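Local atomic coordinates of sensor protein CzcS (Pseudomonas aeruginosa, PDB entry 5GPO), a protein that is a zinc-responsive sensor histidine kinase, probably of a two-component system, linked to metal detoxification and antibiotic resistance, represented here by its sensor domain. Residues K16-Q19 against I20-S23. Residues are numbered along the deposited sequence; the frame is centred on the assembly and turned at random. Where two conformers were deposited one is given.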
loop_
_atom_site.group_PDB
_atom_site.type_symbol
_atom_site.label_atom_id
_atom_site.label_comp_id
_atom_site.label_asym_id
_atom_site.label_seq_id
_atom_site.Cartn_x
_atom_site.Cartn_y
_atom_site.Cartn_z
ATOM N N LYS B 16 6.912 9.588 -3.066
ATOM C CA LYS B 16 5.598 8.948 -3.136
ATOM C C LYS B 16 4.521 9.952 -3.512
ATOM O O LYS B 16 3.627 9.650 -4.315
ATOM C CB LYS B 16 5.233 8.285 -1.802
ATOM C CG LYS B 16 5.988 7.013 -1.465
ATOM C CD LYS B 16 5.425 6.362 -0.196
ATOM C CE LYS B 16 6.043 5.000 0.019
ATOM N NZ LYS B 16 7.535 5.063 0.083
ATOM N N LEU B 17 4.579 11.148 -2.923
ATOM C CA LEU B 17 3.627 12.195 -3.272
ATOM C C LEU B 17 3.711 12.534 -4.754
ATOM O O LEU B 17 2.693 12.785 -5.402
ATOM C CB LEU B 17 3.881 13.445 -2.431
ATOM C CG LEU B 17 2.849 14.553 -2.645
ATOM C CD1 LEU B 17 1.507 14.071 -2.139
ATOM C CD2 LEU B 17 3.284 15.825 -1.886
ATOM N N GLU B 18 4.918 12.543 -5.307
ATOM C CA GLU B 18 5.056 12.860 -6.723
ATOM C C GLU B 18 4.541 11.728 -7.591
ATOM O O GLU B 18 4.022 11.970 -8.691
ATOM C CB GLU B 18 6.517 13.201 -7.039
ATOM C CG GLU B 18 6.937 14.529 -6.394
ATOM C CD GLU B 18 5.953 15.687 -6.685
ATOM O OE1 GLU B 18 5.650 16.489 -5.766
ATOM O OE2 GLU B 18 5.475 15.789 -7.836
ATOM N N GLN B 19 4.643 10.490 -7.098
ATOM C CA GLN B 19 4.022 9.367 -7.787
ATOM C C GLN B 19 2.503 9.515 -7.801
ATOM O O GLN B 19 1.854 9.235 -8.815
ATOM C CB GLN B 19 4.455 8.054 -7.116
ATOM C CG GLN B 19 5.896 7.623 -7.475
ATOM C CD GLN B 19 6.567 6.733 -6.425
ATOM O OE1 GLN B 19 6.072 6.569 -5.303
ATOM N NE2 GLN B 19 7.695 6.144 -6.799
ATOM N N ILE B 20 1.919 9.951 -6.678
ATOM C CA ILE B 20 0.482 10.215 -6.634
ATOM C C ILE B 20 0.106 11.325 -7.608
ATOM O O ILE B 20 -0.919 11.241 -8.294
ATOM C CB ILE B 20 0.039 10.551 -5.199
ATOM C CG1 ILE B 20 0.210 9.322 -4.311
ATOM C CG2 ILE B 20 -1.416 10.989 -5.199
ATOM C CD1 ILE B 20 0.119 9.617 -2.837
ATOM N N ARG B 21 0.907 12.394 -7.666
ATOM C CA ARG B 21 0.634 13.462 -8.630
ATOM C C ARG B 21 0.693 12.941 -10.063
ATOM O O ARG B 21 -0.105 13.352 -10.915
ATOM C CB ARG B 21 1.618 14.625 -8.439
ATOM C CG ARG B 21 1.410 15.780 -9.425
ATOM C CD ARG B 21 2.441 16.913 -9.246
ATOM N NE ARG B 21 2.404 17.529 -7.921
ATOM C CZ ARG B 21 1.574 18.513 -7.556
ATOM N NH1 ARG B 21 1.630 18.998 -6.330
ATOM N NH2 ARG B 21 0.666 19.002 -8.399
ATOM N N HIS B 22 1.632 12.032 -10.356
ATOM C CA HIS B 22 1.682 11.474 -11.701
ATOM C C HIS B 22 0.378 10.771 -12.031
ATOM O O HIS B 22 -0.185 10.966 -13.112
ATOM C CB HIS B 22 2.851 10.500 -11.853
ATOM C CG HIS B 22 2.911 9.849 -13.199
ATOM N ND1 HIS B 22 3.380 10.495 -14.325
ATOM C CD2 HIS B 22 2.561 8.603 -13.598
ATOM C CE1 HIS B 22 3.306 9.675 -15.361
ATOM N NE2 HIS B 22 2.817 8.520 -14.947
ATOM N N SER B 23 -0.156 10.006 -11.068
ATOM C CA SER B 23 -1.384 9.262 -11.322
ATOM C C SER B 23 -2.578 10.181 -11.552
ATOM O O SER B 23 -3.507 9.809 -12.276
ATOM C CB SER B 23 -1.657 8.287 -10.173
ATOM O OG SER B 23 -1.852 8.953 -8.940
HETATM O O HOH W 1 4.084 18.553 -5.394
#
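Two successive turns of the N-terminal helix 7-25 of the sensor domain meet here, and an i to i+3 salt bridge between Glu18 and Arg21 runs along their flank. OE2 of Glu18 lies 3.5 Å from NE of Arg21, at the edge of the guanidinium and near its plane. Carboxylate and guanidinium are almost coplanar, 8° apart, and the two side chains lie alongside each other, pointing the same way. The Glu18 chain folds at chi2 (-50°), and Arg21, extended as far as CD, bends at chi3 (-60°), which brings NE beside the carboxylate. A water closes the ring: it donates to Glu18 OE1 at 2.6 Å and accepts from Arg21 NH1 at 2.7 Å. NH1 also bonds to the Ser111 carbonyl of the second subunit, and NH2 pairs with Glu25, so the guanidinium is held by several partners and ties this helix to the dimer partner. Leu17 and Ile20 are buried, packing on Met112 and Leu53 of that subunit, respectively; Ile20 also touches Leu41 of helix 34-47. The helix backbone keeps its i to i+4 bonds, among them Arg21 N to Leu17 O at 2.9 Å. Gln19 O accepts twice, from the side-chain NE2 of Gln44 in helix 34-47 and, at 3.1 Å, from Ser23 N.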